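Local coordinates for uncharacterized protein (Proteus penneri, PDB 3RD4) that is of unknown function and belongs to the DUF2500 family, folding as a small, strongly curved antiparallel beta sheet, at residues P3-K14 and I64-Q75. Residues are numbered along the deposited sequence; the frame is centred on the assembly and turned at random.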
loop_
_atom_site.group_PDB
_atom_site.type_symbol
_atom_site.label_atom_id
_atom_site.label_comp_id
_atom_site.label_asym_id
_atom_site.label_seq_id
_atom_site.Cartn_x
_atom_site.Cartn_y
_atom_site.Cartn_z
ATOM N N PRO B 3 -14.639 11.474 19.550
ATOM C CA PRO B 3 -15.868 10.695 19.746
ATOM C C PRO B 3 -15.802 9.264 19.211
ATOM O O PRO B 3 -14.877 8.899 18.482
ATOM C CB PRO B 3 -16.919 11.534 19.037
ATOM C CG PRO B 3 -16.149 12.094 17.892
ATOM C CD PRO B 3 -14.855 12.532 18.548
ATOM N N VAL B 4 -16.796 8.462 19.570
ATOM C CA VAL B 4 -16.846 7.065 19.158
ATOM C C VAL B 4 -18.110 6.755 18.372
ATOM O O VAL B 4 -19.196 6.682 18.946
ATOM C CB VAL B 4 -16.773 6.132 20.407
ATOM C CG1 VAL B 4 -17.729 6.624 21.459
ATOM C CG2 VAL B 4 -17.103 4.693 20.031
ATOM N N LYS B 5 -17.967 6.566 17.062
ATOM C CA LYS B 5 -19.111 6.262 16.200
ATOM C C LYS B 5 -19.405 4.766 16.042
ATOM O O LYS B 5 -18.569 3.906 16.354
ATOM C CB LYS B 5 -18.912 6.874 14.801
ATOM C CG LYS B 5 -19.590 8.225 14.566
ATOM C CD LYS B 5 -18.721 9.391 15.020
ATOM C CE LYS B 5 -19.425 10.735 14.805
ATOM N NZ LYS B 5 -18.644 11.880 15.385
ATOM N N LEU B 6 -20.612 4.474 15.558
ATOM C CA LEU B 6 -21.038 3.106 15.302
ATOM C C LEU B 6 -21.126 2.880 13.789
ATOM O O LEU B 6 -21.423 3.799 13.025
ATOM C CB LEU B 6 -22.411 2.815 15.916
ATOM C CG LEU B 6 -22.831 1.352 15.675
ATOM C CD1 LEU B 6 -22.573 0.548 16.944
ATOM C CD2 LEU B 6 -24.300 1.248 15.271
ATOM N N TYR B 7 -20.845 1.652 13.367
ATOM C CA TYR B 7 -20.915 1.279 11.964
ATOM C C TYR B 7 -21.499 -0.132 11.876
ATOM O O TYR B 7 -20.852 -1.099 12.284
ATOM C CB TYR B 7 -19.528 1.275 11.306
ATOM C CG TYR B 7 -18.765 2.575 11.371
ATOM C CD1 TYR B 7 -17.805 2.787 12.367
ATOM C CD2 TYR B 7 -18.987 3.589 10.439
ATOM C CE1 TYR B 7 -17.077 3.980 12.439
ATOM C CE2 TYR B 7 -18.266 4.793 10.498
ATOM C CZ TYR B 7 -17.311 4.979 11.505
ATOM O OH TYR B 7 -16.595 6.156 11.594
ATOM N N MET B 8 -22.730 -0.248 11.375
ATOM C CA MET B 8 -23.361 -1.555 11.206
ATOM C C MET B 8 -22.545 -2.194 10.101
ATOM O O MET B 8 -22.516 -1.705 8.971
ATOM C CB MET B 8 -24.821 -1.389 10.797
ATOM C CG MET B 8 -25.657 -0.734 11.892
ATOM S SD MET B 8 -25.421 -1.609 13.459
ATOM C CE MET B 8 -25.888 -3.313 12.948
ATOM N N VAL B 9 -21.880 -3.294 10.422
ATOM C CA VAL B 9 -20.991 -3.897 9.460
ATOM C C VAL B 9 -21.094 -5.401 9.304
ATOM O O VAL B 9 -21.906 -6.052 9.944
ATOM C CB VAL B 9 -19.547 -3.494 9.829
ATOM C CG1 VAL B 9 -19.039 -4.332 10.986
ATOM C CG2 VAL B 9 -18.667 -3.601 8.634
ATOM N N GLU B 10 -20.263 -5.929 8.413
ATOM C CA GLU B 10 -20.190 -7.359 8.105
ATOM C C GLU B 10 -18.716 -7.695 7.896
ATOM O O GLU B 10 -18.001 -6.980 7.192
ATOM C CB GLU B 10 -20.993 -7.669 6.833
ATOM C CG GLU B 10 -20.755 -9.050 6.214
ATOM C CD GLU B 10 -21.670 -9.331 5.000
ATOM O OE1 GLU B 10 -21.825 -8.445 4.119
ATOM O OE2 GLU B 10 -22.225 -10.456 4.925
ATOM N N VAL B 11 -18.266 -8.774 8.528
ATOM C CA VAL B 11 -16.875 -9.189 8.432
ATOM C C VAL B 11 -16.623 -9.903 7.114
ATOM O O VAL B 11 -17.145 -10.984 6.890
ATOM C CB VAL B 11 -16.503 -10.126 9.597
ATOM C CG1 VAL B 11 -15.045 -10.479 9.515
ATOM C CG2 VAL B 11 -16.820 -9.456 10.936
ATOM N N ILE B 12 -15.819 -9.295 6.248
ATOM C CA ILE B 12 -15.510 -9.873 4.950
ATOM C C ILE B 12 -14.185 -10.614 4.900
ATOM O O ILE B 12 -14.103 -11.692 4.336
ATOM C CB ILE B 12 -15.456 -8.794 3.854
ATOM C CG1 ILE B 12 -16.861 -8.416 3.421
ATOM C CG2 ILE B 12 -14.689 -9.297 2.651
ATOM C CD1 ILE B 12 -17.684 -7.794 4.517
ATOM N N ASP B 13 -13.142 -10.036 5.481
ATOM C CA ASP B 13 -11.825 -10.661 5.421
ATOM C C ASP B 13 -11.122 -10.759 6.770
ATOM O O ASP B 13 -11.594 -10.225 7.761
ATOM C CB ASP B 13 -10.940 -9.871 4.457
ATOM C CG ASP B 13 -10.006 -10.761 3.662
ATOM O OD1 ASP B 13 -9.357 -11.651 4.268
ATOM O OD2 ASP B 13 -9.919 -10.556 2.427
ATOM N N LYS B 14 -9.972 -11.420 6.788
ATOM C CA LYS B 14 -9.220 -11.592 8.015
ATOM C C LYS B 14 -7.853 -12.160 7.642
ATOM O O LYS B 14 -7.779 -13.179 6.967
ATOM C CB LYS B 14 -9.955 -12.586 8.917
ATOM C CG LYS B 14 -9.413 -12.662 10.323
ATOM C CD LYS B 14 -9.875 -13.941 11.049
ATOM C CE LYS B 14 -9.308 -13.991 12.484
ATOM N NZ LYS B 14 -9.417 -15.293 13.192
ATOM N N ILE B 64 -12.976 -12.901 15.865
ATOM C CA ILE B 64 -13.731 -12.336 14.751
ATOM C C ILE B 64 -13.559 -13.182 13.499
ATOM O O ILE B 64 -12.459 -13.306 12.968
ATOM C CB ILE B 64 -13.278 -10.897 14.437
ATOM C CG1 ILE B 64 -13.570 -9.995 15.627
ATOM C CG2 ILE B 64 -13.991 -10.380 13.206
ATOM C CD1 ILE B 64 -12.882 -8.657 15.550
ATOM N N GLU B 65 -14.651 -13.774 13.029
ATOM C CA GLU B 65 -14.588 -14.584 11.830
ATOM C C GLU B 65 -15.348 -13.931 10.710
ATOM O O GLU B 65 -16.222 -13.112 10.945
ATOM C CB GLU B 65 -15.153 -15.976 12.091
ATOM C CG GLU B 65 -14.112 -16.942 12.625
ATOM C CD GLU B 65 -12.852 -16.960 11.762
ATOM O OE1 GLU B 65 -12.953 -17.236 10.546
ATOM O OE2 GLU B 65 -11.756 -16.694 12.301
ATOM N N PRO B 66 -14.991 -14.260 9.466
ATOM C CA PRO B 66 -15.635 -13.720 8.262
ATOM C C PRO B 66 -17.092 -14.197 8.163
ATOM O O PRO B 66 -17.395 -15.361 8.445
ATOM C CB PRO B 66 -14.777 -14.280 7.132
ATOM C CG PRO B 66 -13.416 -14.430 7.784
ATOM C CD PRO B 66 -13.765 -15.000 9.124
ATOM N N GLU B 67 -17.978 -13.289 7.765
ATOM C CA GLU B 67 -19.404 -13.565 7.626
ATOM C C GLU B 67 -20.234 -13.218 8.866
ATOM O O GLU B 67 -21.457 -13.401 8.867
ATOM C CB GLU B 67 -19.635 -15.023 7.232
ATOM C CG GLU B 67 -19.944 -15.226 5.762
ATOM C CD GLU B 67 -19.783 -16.675 5.340
ATOM O OE1 GLU B 67 -19.998 -17.573 6.196
ATOM O OE2 GLU B 67 -19.447 -16.916 4.155
ATOM N N MET B 68 -19.580 -12.743 9.927
ATOM C CA MET B 68 -20.294 -12.330 11.138
ATOM C C MET B 68 -20.842 -10.936 10.822
ATOM O O MET B 68 -20.276 -10.211 9.996
ATOM C CB MET B 68 -19.352 -12.187 12.339
ATOM C CG MET B 68 -18.830 -13.444 12.988
ATOM S SD MET B 68 -17.714 -12.979 14.386
ATOM C CE MET B 68 -17.288 -14.608 15.025
ATOM N N LYS B 69 -21.941 -10.559 11.465
ATOM C CA LYS B 69 -22.508 -9.233 11.259
ATOM C C LYS B 69 -22.782 -8.599 12.601
ATOM O O LYS B 69 -23.311 -9.245 13.500
ATOM C CB LYS B 69 -23.802 -9.299 10.454
ATOM C CG LYS B 69 -23.612 -9.834 9.052
ATOM C CD LYS B 69 -24.799 -9.500 8.151
ATOM C CE LYS B 69 -24.666 -10.204 6.793
ATOM N NZ LYS B 69 -25.749 -9.826 5.824
ATOM N N GLY B 70 -22.421 -7.335 12.749
ATOM C CA GLY B 70 -22.662 -6.690 14.021
ATOM C C GLY B 70 -22.397 -5.200 14.065
ATOM O O GLY B 70 -22.379 -4.522 13.043
ATOM N N ARG B 71 -22.209 -4.686 15.272
ATOM C CA ARG B 71 -21.937 -3.281 15.447
ATOM C C ARG B 71 -20.440 -3.131 15.553
ATOM O O ARG B 71 -19.778 -3.920 16.227
ATOM C CB ARG B 71 -22.587 -2.775 16.724
ATOM C CG ARG B 71 -24.085 -2.797 16.685
ATOM C CD ARG B 71 -24.656 -2.239 17.973
ATOM N NE ARG B 71 -24.235 -3.032 19.123
ATOM C CZ ARG B 71 -24.513 -4.322 19.270
ATOM N NH1 ARG B 71 -25.211 -4.973 18.342
ATOM N NH2 ARG B 71 -24.096 -4.961 20.349
ATOM N N LEU B 72 -19.902 -2.131 14.874
ATOM C CA LEU B 72 -18.476 -1.875 14.931
ATOM C C LEU B 72 -18.297 -0.522 15.612
ATOM O O LEU B 72 -18.927 0.450 15.218
ATOM C CB LEU B 72 -17.899 -1.844 13.514
ATOM C CG LEU B 72 -16.548 -1.160 13.315
ATOM C CD1 LEU B 72 -15.510 -1.841 14.168
ATOM C CD2 LEU B 72 -16.156 -1.216 11.860
ATOM N N PHE B 73 -17.482 -0.455 16.657
ATOM C CA PHE B 73 -17.251 0.830 17.317
ATOM C C PHE B 73 -15.855 1.310 16.948
ATOM O O PHE B 73 -14.881 0.555 17.012
ATOM C CB PHE B 73 -17.358 0.712 18.847
ATOM C CG PHE B 73 -18.712 0.290 19.337
ATOM C CD1 PHE B 73 -19.036 -1.058 19.447
ATOM C CD2 PHE B 73 -19.674 1.238 19.659
ATOM C CE1 PHE B 73 -20.303 -1.458 19.873
ATOM C CE2 PHE B 73 -20.942 0.851 20.085
ATOM C CZ PHE B 73 -21.259 -0.502 20.191
ATOM N N MET B 74 -15.751 2.568 16.553
ATOM C CA MET B 74 -14.454 3.109 16.192
ATOM C C MET B 74 -14.278 4.486 16.777
ATOM O O MET B 74 -15.209 5.290 16.792
ATOM C CB MET B 74 -14.308 3.207 14.677
ATOM C CG MET B 74 -13.813 1.954 13.980
ATOM S SD MET B 74 -13.806 2.208 12.196
ATOM C CE MET B 74 -12.525 3.423 12.071
ATOM N N GLN B 75 -13.076 4.748 17.269
ATOM C CA GLN B 75 -12.750 6.049 17.823
ATOM C C GLN B 75 -11.943 6.659 16.694
ATOM O O GLN B 75 -10.766 6.323 16.496
ATOM C CB GLN B 75 -11.884 5.903 19.064
ATOM C CG GLN B 75 -12.027 7.023 20.053
ATOM C CD GLN B 75 -10.851 7.075 20.992
ATOM O OE1 GLN B 75 -9.761 7.498 20.602
ATOM N NE2 GLN B 75 -11.051 6.627 22.231
HETATM O O HOH W 1 -15.164 7.544 14.361
#
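Glu67 N donates to Val11 O at 2.6 Å and Val11 N to Met68 O at 2.9 Å, so the type II turn of Glu65 to Met68 holds both backbone polar groups of Val11 where strand 4-20 pairs antiparallel with strand 69-75 in a five-stranded sheet. Val11 CG2 packs on Ile64 CG2 at 3.7 Å. Beyond the end of the pairing, beside the turn, Lys14 extends fully, CG anti to the backbone N (chi1 -169°), and its NZ bridges to Glu65 OE2 at 2.9 Å; the ammonium also makes a cation-pi contact with Tyr61, and Glu65 OE1 binds Arg49 of a second subunit. Hydrogen-bonded pairs Val9-Gly70, Tyr7-Leu72 and Lys5-Met74, the last weak from Lys5 N, alternate with non-hydrogen-bonded ones, and the pleat sends successive side chains to opposite faces. On the side of the sheet carrying Tyr7, Val9 CG1 rests against Leu72 CB, while Met74 crosses the tyrosine at about a right angle, its CB at the ring edge 3.6 Å from Tyr7 CE1 and its sulfur oblique, a Met-aromatic contact. On the opposite side, Arg71, salt-bridged to Glu83, runs its CG past Met8 SD at 3.7 Å, and Leu6 CD1 sits 3.5 Å above the Phe73 ring plane, offset toward the rim near CE2.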